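Side-chain contacts in putative phosphohydrolase (Shewanella amazonensis, PDB 3M1T), which is of unknown function but carries an HDOD domain, related to the HD-type phosphohydrolases, and may act in signal transduction: residues A[22-27]-A[84-89]; A[114-119]-A[223-228]; A[195-200]-A[206-211]. One frame throughout, in Å; residues are numbered along the deposited sequence. Where two conformers were deposited one is given.

Contact 1: A[22-27]-A[84-89]; sequences AELLDV and TLVIAS
Helix 19-29 packs against helix 79-94 in the all-helical HDOD domain, and L24 on V86 and L25 on I87 make the contact. Both pairs are apolar and buried. The backbones come closest at L25 and I87, where the CA atoms are 6.6 Å apart. The L24 end is the tighter one. Methyl CG1 of V86 sits against the branched end of L24, 3.7 Å from CD2, and also meets CG and CD1. L24 CG lies opposite the backbone N (chi1 177°), which extends the leucine across to V86. V86 CG1 takes the same position on its own residue (chi1 174°). The two side chains meet at a slant.

The other pair is looser. L25 CD2 lies 4.1 Å from I87 CG1 and equally near I87 CA, and the two side chains cross at about a right angle. In the HDOD fold this helix pair does not stand alone. L42 of helix 35-43 touches both L24 and V86, and L48 of helix 46-56 also reaches L24.

On its own helix, S89 turns its hydroxyl back to the chain. OG donates to L85 O at 2.8 Å, and S89 N donates to the same oxygen at 2.9 Å. The two donors approach from opposite faces of the carbonyl plane. L85 O accepts two hydrogen bonds; that from OG holds the hydroxyl in place. S89 O accepts from R51 NH1.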
ATOM      1  N   ALA A  22      13.321  11.735  -2.890  1.00 12.27           N
ATOM      2  CA  ALA A  22      13.037  12.189  -1.549  1.00 12.04           C
ATOM      3  C   ALA A  22      12.492  13.626  -1.572  1.00 11.27           C
ATOM      4  O   ALA A  22      11.515  13.961  -0.883  1.00 12.19           O
ATOM      5  CB  ALA A  22      14.325  12.063  -0.639  1.00 15.10           C
ATOM      6  N   GLU A  23      13.107  14.459  -2.422  1.00 11.65           N
ATOM      7  CA  GLU A  23      12.667  15.871  -2.470  1.00 11.60           C
ATOM      8  C   GLU A  23      11.283  15.944  -3.083  1.00 11.90           C
ATOM      9  O   GLU A  23      10.425  16.697  -2.642  1.00 11.58           O
ATOM     10  CB  GLU A  23      13.610  16.727  -3.253  1.00 11.06           C
ATOM     11  CG  GLU A  23      14.960  16.914  -2.571  1.00 12.70           C
ATOM     12  CD  GLU A  23      15.995  17.577  -3.409  1.00 15.67           C
ATOM     13  OE1 GLU A  23      15.776  17.739  -4.648  1.00 16.49           O
ATOM     14  OE2 GLU A  23      17.110  17.889  -2.870  1.00 16.02           O
ATOM     15  N   LEU A  24      11.060  15.137  -4.129  1.00 11.90           N
ATOM     16  CA  LEU A  24       9.708  15.072  -4.734  1.00 12.14           C
ATOM     17  C   LEU A  24       8.626  14.636  -3.741  1.00 11.94           C
ATOM     18  O   LEU A  24       7.532  15.194  -3.705  1.00 12.13           O
ATOM     19  CB  LEU A  24       9.701  14.160  -5.967  1.00 12.15           C
ATOM     20  CG  LEU A  24       8.339  13.946  -6.645  1.00 13.94           C
ATOM     21  CD1 LEU A  24       7.820  15.254  -7.263  1.00 13.06           C
ATOM     22  CD2 LEU A  24       8.461  12.858  -7.720  1.00 15.51           C
ATOM     23  N   LEU A  25       8.916  13.597  -2.969  1.00 11.78           N
ATOM     24  CA  LEU A  25       7.966  13.104  -1.964  1.00 13.01           C
ATOM     25  C   LEU A  25       7.715  14.181  -0.900  1.00 13.47           C
ATOM     26  O   LEU A  25       6.567  14.379  -0.482  1.00 13.56           O
ATOM     27  CB  LEU A  25       8.486  11.823  -1.327  1.00 13.65           C
ATOM     28  CG  LEU A  25       8.372  10.520  -2.122  1.00 16.32           C
ATOM     29  CD1 LEU A  25       8.955   9.351  -1.314  1.00 17.81           C
ATOM     30  CD2 LEU A  25       6.914  10.219  -2.447  1.00 17.30           C
ATOM     31  N   ASP A  26       8.760  14.953  -0.577  1.00 13.81           N
ATOM     32  CA  ASP A  26       8.647  16.067   0.395  1.00 13.46           C
ATOM     33  C   ASP A  26       7.622  17.029  -0.157  1.00 14.94           C
ATOM     34  O   ASP A  26       6.658  17.405   0.502  1.00 16.86           O
ATOM     35  CB  ASP A  26      10.054  16.631   0.599  1.00 14.53           C
ATOM     36  CG  ASP A  26      10.201  17.652   1.746  1.00 13.78           C
ATOM     37  OD1 ASP A  26       9.212  18.233   2.120  1.00 15.79           O
ATOM     38  OD2 ASP A  26      11.354  17.745   2.202  1.00 17.14           O
ATOM     39  N   VAL A  27       7.789  17.427  -1.406  1.00 13.00           N
ATOM     40  CA  VAL A  27       6.866  18.339  -2.028  1.00 13.41           C
ATOM     41  C   VAL A  27       5.438  17.809  -2.098  1.00 14.60           C
ATOM     42  O   VAL A  27       4.486  18.498  -1.715  1.00 15.61           O
ATOM     43  CB  VAL A  27       7.377  18.714  -3.492  1.00 12.93           C
ATOM     44  CG1 VAL A  27       6.358  19.575  -4.198  1.00 14.61           C
ATOM     45  CG2 VAL A  27       8.720  19.483  -3.442  1.00 13.54           C
ATOM     46  N   THR A  84      -1.355  11.599  -5.092  0.50 17.52           N
ATOM     47  CA  THR A  84      -1.423  10.230  -4.753  0.50 16.53           C
ATOM     48  C   THR A  84      -0.735   9.346  -5.805  0.50 16.31           C
ATOM     49  O   THR A  84      -0.013   8.438  -5.459  0.50 15.34           O
ATOM     50  CB  THR A  84      -2.862   9.902  -4.508  0.50 17.04           C
ATOM     51  OG1 THR A  84      -3.372  10.862  -3.543  0.50 16.94           O
ATOM     52  CG2 THR A  84      -2.974   8.480  -4.001  0.50 15.25           C
ATOM     53  N   LEU A  85      -0.953   9.646  -7.083  1.00 15.48           N
ATOM     54  CA  LEU A  85      -0.342   8.930  -8.189  1.00 15.52           C
ATOM     55  C   LEU A  85       1.156   9.166  -8.290  1.00 13.79           C
ATOM     56  O   LEU A  85       1.905   8.257  -8.676  1.00 13.34           O
ATOM     57  CB  LEU A  85      -1.054   9.253  -9.523  1.00 15.16           C
ATOM     58  CG  LEU A  85      -2.495   8.797  -9.609  1.00 17.66           C
ATOM     59  CD1 LEU A  85      -2.987   9.154 -10.988  1.00 19.50           C
ATOM     60  CD2 LEU A  85      -2.683   7.280  -9.299  1.00 18.03           C
ATOM     61  N   VAL A  86       1.592  10.368  -7.919  1.00 13.40           N
ATOM     62  CA  VAL A  86       3.044  10.668  -7.848  1.00 12.63           C
ATOM     63  C   VAL A  86       3.676   9.810  -6.780  1.00 11.84           C
ATOM     64  O   VAL A  86       4.694   9.209  -6.992  1.00 12.60           O
ATOM     65  CB  VAL A  86       3.332  12.176  -7.613  1.00 13.06           C
ATOM     66  CG1 VAL A  86       4.823  12.391  -7.393  1.00 12.99           C
ATOM     67  CG2 VAL A  86       2.801  12.992  -8.792  1.00 14.64           C
ATOM     68  N   ILE A  87       3.042   9.738  -5.597  1.00 12.85           N
ATOM     69  CA  ILE A  87       3.571   8.925  -4.517  1.00 13.40           C
ATOM     70  C   ILE A  87       3.686   7.502  -4.983  1.00 13.26           C
ATOM     71  O   ILE A  87       4.704   6.857  -4.797  1.00 12.96           O
ATOM     72  CB  ILE A  87       2.688   9.035  -3.269  1.00 14.45           C
ATOM     73  CG1 ILE A  87       2.812  10.435  -2.684  1.00 15.71           C
ATOM     74  CG2 ILE A  87       3.094   7.933  -2.220  1.00 15.94           C
ATOM     75  CD1 ILE A  87       1.699  10.784  -1.673  1.00 17.05           C
ATOM     76  N   ALA A  88       2.591   6.955  -5.531  1.00 13.34           N
ATOM     77  CA  ALA A  88       2.625   5.592  -6.050  1.00 14.88           C
ATOM     78  C   ALA A  88       3.734   5.335  -7.045  1.00 14.32           C
ATOM     79  O   ALA A  88       4.487   4.338  -6.932  1.00 14.39           O
ATOM     80  CB  ALA A  88       1.212   5.194  -6.681  1.00 15.51           C
ATOM     81  N   SER A  89       3.901   6.273  -7.984  1.00 13.93           N
ATOM     82  CA  SER A  89       4.888   6.107  -9.059  1.00 13.97           C
ATOM     83  C   SER A  89       6.305   6.177  -8.495  1.00 13.61           C
ATOM     84  O   SER A  89       7.189   5.420  -8.886  1.00 14.69           O
ATOM     85  CB  SER A  89       4.689   7.167 -10.120  1.00 13.96           C
ATOM     86  OG  SER A  89       3.414   7.006 -10.686  1.00 16.28           O
TER

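Contact 2: A[114-119]-A[223-228]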
ATOM      1  N   ALA A 114      -5.233  -0.942  -2.293  1.00 11.59           N
ATOM      2  CA  ALA A 114      -5.321   0.512  -2.190  1.00 10.82           C
ATOM      3  C   ALA A 114      -6.649   1.071  -2.617  1.00 11.13           C
ATOM      4  O   ALA A 114      -7.230   1.942  -1.961  1.00 10.94           O
ATOM      5  CB  ALA A 114      -4.147   1.173  -2.986  1.00 10.92           C
ATOM      6  N   ILE A 115      -7.176   0.557  -3.735  1.00 12.44           N
ATOM      7  CA  ILE A 115      -8.486   1.010  -4.223  1.00 12.41           C
ATOM      8  C   ILE A 115      -9.613   0.691  -3.241  1.00 11.58           C
ATOM      9  O   ILE A 115     -10.520   1.526  -2.965  1.00 10.62           O
ATOM     10  CB  ILE A 115      -8.769   0.399  -5.643  1.00 13.57           C
ATOM     11  CG1 ILE A 115      -7.852   1.030  -6.691  1.00 15.23           C
ATOM     12  CG2 ILE A 115     -10.282   0.499  -5.987  1.00 16.16           C
ATOM     13  CD1 ILE A 115      -7.866   0.221  -8.014  1.00 18.80           C
ATOM     14  N   ILE A 116      -9.554  -0.515  -2.698  1.00 11.02           N
ATOM     15  CA  ILE A 116     -10.511  -0.944  -1.689  1.00 11.17           C
ATOM     16  C   ILE A 116     -10.415  -0.065  -0.444  1.00 11.43           C
ATOM     17  O   ILE A 116     -11.412   0.466   0.042  1.00 11.42           O
ATOM     18  CB  ILE A 116     -10.374  -2.444  -1.321  1.00 11.00           C
ATOM     19  CG1 ILE A 116     -10.664  -3.353  -2.523  1.00 11.78           C
ATOM     20  CG2 ILE A 116     -11.326  -2.807  -0.124  1.00 10.68           C
ATOM     21  CD1 ILE A 116     -10.073  -4.755  -2.355  1.00 13.47           C
ATOM     22  N   CYS A 117      -9.187   0.176   0.044  1.00 11.20           N
ATOM     23  CA  CYS A 117      -9.035   1.030   1.216  1.00 10.87           C
ATOM     24  C   CYS A 117      -9.633   2.448   1.011  1.00 10.77           C
ATOM     25  O   CYS A 117     -10.235   3.034   1.890  1.00 10.62           O
ATOM     26  CB  CYS A 117      -7.547   1.192   1.540  1.00 11.67           C
ATOM     27  SG  CYS A 117      -6.776  -0.234   2.292  1.00 14.77           S
ATOM     28  N   GLN A 118      -9.394   3.022  -0.153  0.50 11.20           N
ATOM     29  CA  GLN A 118      -9.917   4.328  -0.483  0.50 12.17           C
ATOM     30  C   GLN A 118     -11.445   4.405  -0.349  0.50 12.43           C
ATOM     31  O   GLN A 118     -11.992   5.407   0.125  0.50 13.03           O
ATOM     32  CB  GLN A 118      -9.479   4.689  -1.906  0.50 12.75           C
ATOM     33  CG  GLN A 118      -9.660   6.132  -2.270  0.50 14.93           C
ATOM     34  CD  GLN A 118      -9.023   6.473  -3.612  0.50 18.12           C
ATOM     35  OE1 GLN A 118      -9.326   5.847  -4.633  0.50 17.63           O
ATOM     36  NE2 GLN A 118      -8.132   7.477  -3.613  0.50 16.68           N
ATOM     37  N   GLU A 119     -12.128   3.356  -0.811  1.00 11.89           N
ATOM     38  CA  GLU A 119     -13.571   3.247  -0.701  1.00 12.00           C
ATOM     39  C   GLU A 119     -13.995   3.105   0.767  1.00 11.80           C
ATOM     40  O   GLU A 119     -14.960   3.718   1.206  1.00 12.41           O
ATOM     41  CB  GLU A 119     -14.062   2.022  -1.476  1.00 11.36           C
ATOM     42  CG  GLU A 119     -15.563   1.778  -1.375  1.00 10.90           C
ATOM     43  CD  GLU A 119     -16.429   2.937  -1.864  1.00 15.37           C
ATOM     44  OE1 GLU A 119     -15.979   3.693  -2.773  1.00 15.31           O
ATOM     45  OE2 GLU A 119     -17.579   3.038  -1.377  1.00 13.12           O
ATOM     46  N   GLN A 223      -8.090  -8.958   2.996  1.00 11.09           N
ATOM     47  CA  GLN A 223      -8.937 -10.159   3.013  1.00 11.27           C
ATOM     48  C   GLN A 223      -9.871 -10.153   1.825  1.00 10.87           C
ATOM     49  O   GLN A 223     -10.050 -11.200   1.171  1.00 11.72           O
ATOM     50  CB  GLN A 223      -9.660 -10.278   4.344  1.00 10.99           C
ATOM     51  CG  GLN A 223     -10.372 -11.683   4.481  1.00 14.69           C
ATOM     52  CD  GLN A 223     -10.797 -12.073   5.864  1.00 17.72           C
ATOM     53  OE1 GLN A 223     -10.422 -11.451   6.855  1.00 17.80           O
ATOM     54  NE2 GLN A 223     -11.662 -13.135   5.956  1.00 17.32           N
ATOM     55  N   ILE A 224     -10.412  -8.995   1.473  1.00  9.72           N
ATOM     56  CA  ILE A 224     -11.316  -8.867   0.335  1.00  9.47           C
ATOM     57  C   ILE A 224     -10.566  -9.205  -0.938  1.00 10.82           C
ATOM     58  O   ILE A 224     -11.025  -9.986  -1.785  1.00 12.70           O
ATOM     59  CB  ILE A 224     -11.897  -7.434   0.249  1.00  9.39           C
ATOM     60  CG1 ILE A 224     -12.853  -7.134   1.445  1.00  8.90           C
ATOM     61  CG2 ILE A 224     -12.552  -7.193  -1.088  1.00 10.15           C
ATOM     62  CD1 ILE A 224     -13.338  -5.676   1.495  1.00 11.00           C
ATOM     63  N   ALA A 225      -9.356  -8.639  -1.055  1.00 10.35           N
ATOM     64  CA  ALA A 225      -8.558  -8.856  -2.260  1.00 10.56           C
ATOM     65  C   ALA A 225      -8.165 -10.322  -2.364  1.00 12.06           C
ATOM     66  O   ALA A 225      -8.182 -10.872  -3.457  1.00 14.50           O
ATOM     67  CB  ALA A 225      -7.302  -7.961  -2.273  1.00 11.07           C
ATOM     68  N   ALA A 226      -7.757 -10.913  -1.246  1.00 13.27           N
ATOM     69  CA  ALA A 226      -7.230 -12.285  -1.241  1.00 14.43           C
ATOM     70  C   ALA A 226      -8.286 -13.319  -1.573  1.00 15.62           C
ATOM     71  O   ALA A 226      -8.056 -14.317  -2.293  1.00 17.70           O
ATOM     72  CB  ALA A 226      -6.618 -12.624   0.074  1.00 13.84           C
ATOM     73  N   ASP A 227      -9.462 -13.129  -1.009  1.00 16.43           N
ATOM     74  CA  ASP A 227     -10.457 -14.199  -1.027  1.00 15.23           C
ATOM     75  C   ASP A 227     -11.609 -13.923  -1.967  1.00 15.19           C
ATOM     76  O   ASP A 227     -12.532 -14.758  -2.052  1.00 15.73           O
ATOM     77  CB  ASP A 227     -10.964 -14.453   0.391  1.00 15.80           C
ATOM     78  CG  ASP A 227      -9.934 -15.126   1.274  1.00 18.77           C
ATOM     79  OD1 ASP A 227      -8.924 -15.653   0.745  1.00 23.02           O
ATOM     80  OD2 ASP A 227     -10.118 -15.155   2.490  1.00 19.48           O
ATOM     81  N   TRP A 228     -11.584 -12.831  -2.706  1.00 14.21           N
ATOM     82  CA  TRP A 228     -12.701 -12.441  -3.568  1.00 15.24           C
ATOM     83  C   TRP A 228     -13.185 -13.604  -4.446  1.00 16.32           C
ATOM     84  O   TRP A 228     -14.391 -13.855  -4.578  1.00 14.68           O
ATOM     85  CB  TRP A 228     -12.281 -11.300  -4.478  1.00 14.54           C
ATOM     86  CG  TRP A 228     -13.336 -10.777  -5.381  1.00 14.63           C
ATOM     87  CD1 TRP A 228     -13.585 -11.185  -6.692  1.00 15.61           C
ATOM     88  CD2 TRP A 228     -14.296  -9.757  -5.097  1.00 13.07           C
ATOM     89  NE1 TRP A 228     -14.643 -10.481  -7.210  1.00 16.51           N
ATOM     90  CE2 TRP A 228     -15.103  -9.605  -6.255  1.00 17.20           C
ATOM     91  CE3 TRP A 228     -14.579  -8.977  -3.970  1.00 14.57           C
ATOM     92  CZ2 TRP A 228     -16.147  -8.694  -6.317  1.00 15.12           C
ATOM     93  CZ3 TRP A 228     -15.626  -8.074  -4.042  1.00 13.46           C
ATOM     94  CH2 TRP A 228     -16.364  -7.911  -5.209  1.00 17.37           C
TER
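The carboxylate of E119, one turn along from the I116 that meets I224 across this contact, is gripped by two bases. K259 NZ makes a salt bridge to OE1, and R123 NE makes one to OE2. Each oxygen has its own cation, so the buried acid is likely to be well compensated. Within the 114-119 segment, Q118 N donates to A114 O at 3.0 Å, and this helical bond spans the turn that carries I116.

Across the contact no hydrogen bond forms, and the joining is apolar. I116 and I224 both point across the gap. The CD1 methyl of I116 lies 3.7 Å from I224 CG2. In return, I224 CD1 comes within 3.9 Å of I116 CG2. The delta methyl of each isoleucine thus rests on the gamma methyl of the other. Both residues have CG1 opposite the carbonyl carbon (chi1 -63° in I116 and -68° in I224), which puts CG2 opposite the backbone N on each side. Their chains run obliquely to each other.

I116 CD1 also lies 4.2 Å from A225 CB. With only a CB on A225, the same methyl also comes to 4.2 Å from A225 N. The CA atoms of I116 and A225 are 8.2 Å apart.

L260 of helix 256-263 touches both I116 and I224, and also W228, whose ring stacks on H264. L240 of helix 236-247 adds to the packing on I224. The arrangement is plain helix-to-helix packing of an all-helical fold: helix 103-124 meets helix 213-227 through two isoleucines in mutual methyl contact and an alanine, with a third helix packed on both isoleucines.

Contact 3: A[195-200]-A[206-211]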
ATOM      1  N   LEU A 195       0.184   6.695   8.740  1.00  9.72           N
ATOM      2  CA  LEU A 195       0.469   5.703   7.731  1.00  9.67           C
ATOM      3  C   LEU A 195       1.289   4.574   8.319  1.00  9.31           C
ATOM      4  O   LEU A 195       1.051   3.379   8.086  1.00  9.56           O
ATOM      5  CB  LEU A 195       1.139   6.349   6.515  1.00  9.01           C
ATOM      6  CG  LEU A 195       0.186   7.180   5.655  1.00 11.29           C
ATOM      7  CD1 LEU A 195       0.967   7.937   4.589  1.00 11.71           C
ATOM      8  CD2 LEU A 195      -0.842   6.309   4.942  1.00 11.26           C
ATOM      9  N   VAL A 196       2.382   4.938   9.008  1.00  8.60           N
ATOM     10  CA  VAL A 196       3.284   3.962   9.629  1.00  8.01           C
ATOM     11  C   VAL A 196       2.500   2.998  10.550  1.00  8.60           C
ATOM     12  O   VAL A 196       2.669   1.779  10.438  1.00  9.69           O
ATOM     13  CB  VAL A 196       4.426   4.677  10.397  1.00  8.26           C
ATOM     14  CG1 VAL A 196       5.277   3.643  11.201  1.00 11.09           C
ATOM     15  CG2 VAL A 196       5.247   5.504   9.374  1.00  8.15           C
ATOM     16  N   LYS A 197       1.653   3.551  11.391  1.00  9.52           N
ATOM     17  CA  LYS A 197       0.899   2.720  12.361  1.00  8.97           C
ATOM     18  C   LYS A 197      -0.109   1.831  11.618  1.00  9.21           C
ATOM     19  O   LYS A 197      -0.300   0.657  12.009  1.00  9.09           O
ATOM     20  CB  LYS A 197       0.221   3.595  13.348  1.00  9.54           C
ATOM     21  CG  LYS A 197      -0.535   2.779  14.415  1.00 10.91           C
ATOM     22  CD  LYS A 197      -1.332   3.724  15.310  1.00 12.47           C
ATOM     23  CE  LYS A 197      -1.976   2.967  16.464  1.00 13.78           C
ATOM     24  NZ  LYS A 197      -2.757   3.921  17.279  1.00 13.59           N
ATOM     25  N   GLY A 198      -0.670   2.333  10.526  1.00 10.52           N
ATOM     26  CA  GLY A 198      -1.610   1.494   9.702  1.00 10.68           C
ATOM     27  C   GLY A 198      -0.909   0.278   9.171  1.00 10.15           C
ATOM     28  O   GLY A 198      -1.385  -0.845   9.329  1.00 10.04           O
ATOM     29  N   ILE A 199       0.273   0.484   8.579  1.00  8.88           N
ATOM     30  CA  ILE A 199       1.086  -0.600   8.060  1.00  9.81           C
ATOM     31  C   ILE A 199       1.450  -1.590   9.175  1.00 10.47           C
ATOM     32  O   ILE A 199       1.338  -2.805   9.012  1.00  9.66           O
ATOM     33  CB  ILE A 199       2.369  -0.066   7.346  1.00  9.59           C
ATOM     34  CG1 ILE A 199       1.949   0.860   6.206  1.00 10.18           C
ATOM     35  CG2 ILE A 199       3.224  -1.238   6.853  1.00  9.88           C
ATOM     36  CD1 ILE A 199       3.125   1.766   5.741  1.00  9.64           C
ATOM     37  N   GLN A 200       1.934  -1.065  10.300  1.00 10.53           N
ATOM     38  CA  GLN A 200       2.402  -1.851  11.422  1.00  9.70           C
ATOM     39  C   GLN A 200       1.347  -2.847  11.936  1.00 10.76           C
ATOM     40  O   GLN A 200       1.677  -3.996  12.199  1.00 10.87           O
ATOM     41  CB  GLN A 200       2.821  -0.915  12.551  1.00  9.83           C
ATOM     42  CG  GLN A 200       3.275  -1.634  13.773  1.00 11.33           C
ATOM     43  CD  GLN A 200       3.445  -0.747  14.984  1.00 10.83           C
ATOM     44  OE1 GLN A 200       3.128   0.481  14.979  1.00 13.12           O
ATOM     45  NE2 GLN A 200       3.941  -1.352  16.053  1.00 11.91           N
ATOM     46  N   LYS A 206      -7.084  -5.154  15.885  1.00 11.31           N
ATOM     47  CA  LYS A 206      -7.726  -4.987  17.154  1.00 13.22           C
ATOM     48  C   LYS A 206      -6.740  -4.906  18.334  1.00 15.06           C
ATOM     49  O   LYS A 206      -7.173  -4.554  19.425  1.00 16.50           O
ATOM     50  CB  LYS A 206      -8.797  -6.097  17.368  1.00 12.76           C
ATOM     51  CG  LYS A 206      -9.902  -6.003  16.345  1.00 17.20           C
ATOM     52  CD  LYS A 206     -11.133  -6.961  16.615  1.00 21.66           C
ATOM     53  CE  LYS A 206     -10.747  -8.367  16.358  1.00 23.53           C
ATOM     54  NZ  LYS A 206     -11.975  -9.164  15.984  1.00 28.07           N
ATOM     55  N   SER A 207      -5.460  -5.212  18.122  0.50 14.88           N
ATOM     56  CA  SER A 207      -4.454  -5.102  19.194  0.50 15.44           C
ATOM     57  C   SER A 207      -3.794  -3.728  19.329  0.50 15.99           C
ATOM     58  O   SER A 207      -2.947  -3.532  20.218  0.50 15.21           O
ATOM     59  CB  SER A 207      -3.358  -6.115  18.968  0.50 15.96           C
ATOM     60  OG  SER A 207      -2.543  -5.684  17.898  0.50 15.74           O
ATOM     61  N   ALA A 208      -4.116  -2.797  18.423  1.00 15.18           N
ATOM     62  CA  ALA A 208      -3.611  -1.436  18.506  1.00 13.92           C
ATOM     63  C   ALA A 208      -4.319  -0.617  19.569  1.00 13.78           C
ATOM     64  O   ALA A 208      -5.550  -0.654  19.675  1.00 14.09           O
ATOM     65  CB  ALA A 208      -3.776  -0.741  17.158  1.00 12.62           C
ATOM     66  N   GLU A 209      -3.567   0.132  20.369  1.00 13.71           N
ATOM     67  CA  GLU A 209      -4.137   0.985  21.399  1.00 14.45           C
ATOM     68  C   GLU A 209      -3.525   2.356  21.328  1.00 14.74           C
ATOM     69  O   GLU A 209      -2.305   2.501  21.550  1.00 16.34           O
ATOM     70  CB  GLU A 209      -3.863   0.415  22.796  1.00 15.00           C
ATOM     71  CG  GLU A 209      -4.442   1.240  23.888  1.00 17.76           C
ATOM     72  CD  GLU A 209      -5.967   1.378  23.754  1.00 17.95           C
ATOM     73  OE1 GLU A 209      -6.620   0.320  23.543  1.00 24.58           O
ATOM     74  OE2 GLU A 209      -6.478   2.500  23.812  1.00 22.09           O
ATOM     75  N   PRO A 210      -4.293   3.387  20.971  1.00 13.40           N
ATOM     76  CA  PRO A 210      -5.683   3.302  20.478  1.00 13.25           C
ATOM     77  C   PRO A 210      -5.756   2.631  19.123  1.00 12.57           C
ATOM     78  O   PRO A 210      -4.743   2.436  18.441  1.00 11.27           O
ATOM     79  CB  PRO A 210      -6.071   4.770  20.339  1.00 13.78           C
ATOM     80  CG  PRO A 210      -4.812   5.492  20.134  1.00 15.67           C
ATOM     81  CD  PRO A 210      -3.773   4.765  20.864  1.00 13.25           C
ATOM     82  N   TYR A 211      -6.989   2.276  18.742  1.00 12.13           N
ATOM     83  CA  TYR A 211      -7.210   1.656  17.456  1.00 11.32           C
ATOM     84  C   TYR A 211      -6.803   2.509  16.290  1.00 10.82           C
ATOM     85  O   TYR A 211      -7.013   3.724  16.281  1.00 12.44           O
ATOM     86  CB  TYR A 211      -8.716   1.384  17.350  1.00 11.10           C
ATOM     87  CG  TYR A 211      -9.102   0.549  16.142  1.00 11.09           C
ATOM     88  CD1 TYR A 211      -8.889  -0.833  16.124  1.00 12.41           C
ATOM     89  CD2 TYR A 211      -9.726   1.130  15.048  1.00 13.60           C
ATOM     90  CE1 TYR A 211      -9.280  -1.612  14.989  1.00 15.06           C
ATOM     91  CE2 TYR A 211     -10.112   0.362  13.974  1.00 13.84           C
ATOM     92  CZ  TYR A 211      -9.861  -0.971  13.931  1.00 13.33           C
ATOM     93  OH  TYR A 211     -10.270  -1.681  12.810  1.00 14.18           O
TER
HETATM   94  O   HOH W   1      -4.734   5.465  15.791  1.00 20.74           O
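K197 stretches from helix 193-200 and lays its amine beside the backbone at P210. Its CG is opposite the backbone N (chi1 -178°) and the chain beyond is fully extended, so NZ stands well clear of the helix. NZ donates to P210 O at 2.7 Å. The amine comes in from above the carbonyl plane, 35° out of it, with a C=O...N angle of 138°. The proline ring lies alongside the amine, with CD 3.8 Å from NZ. A cis peptide bond precedes P210. Further back, K197 CE passes the A208 CB methyl at 4.2 Å.

One water links NZ to the next carbonyl: it accepts from K197 NZ at 2.9 Å and donates to Y211 O at 2.9 Å. The amine thus serves two successive carbonyls, one directly and one through water. With an alanine at K197, P210 O and the bridging water lose that donor, and the 206-211 loop would probably be held less firmly to the helix.

The Y211 hydroxyl turns elsewhere, to A247 O at the end of helix 236-247. Elsewhere on helix 193-200, L195 packs on helix 128-137, V196 on helix 178-188 and I199 on both.

Overall arrangement
Contacts 1 and 2 are buried and purely apolar. Contact 3 lies at the surface and is polar, with a lysine amine, a backbone carbonyl and a water. Contacts 1 and 2 each join two helices far apart in sequence, whereas contact 3 joins a helix to the loop just after it. That loop leads into helix 213-227, which takes part in contact 2. Helix 79-94 of contact 1 is followed directly in the chain by helix 103-124 of contact 2. The centres of these two contacts lie about 23 Å apart, on opposite sides of the chain's centre. Helix 128-137 touches helices from all three contacts.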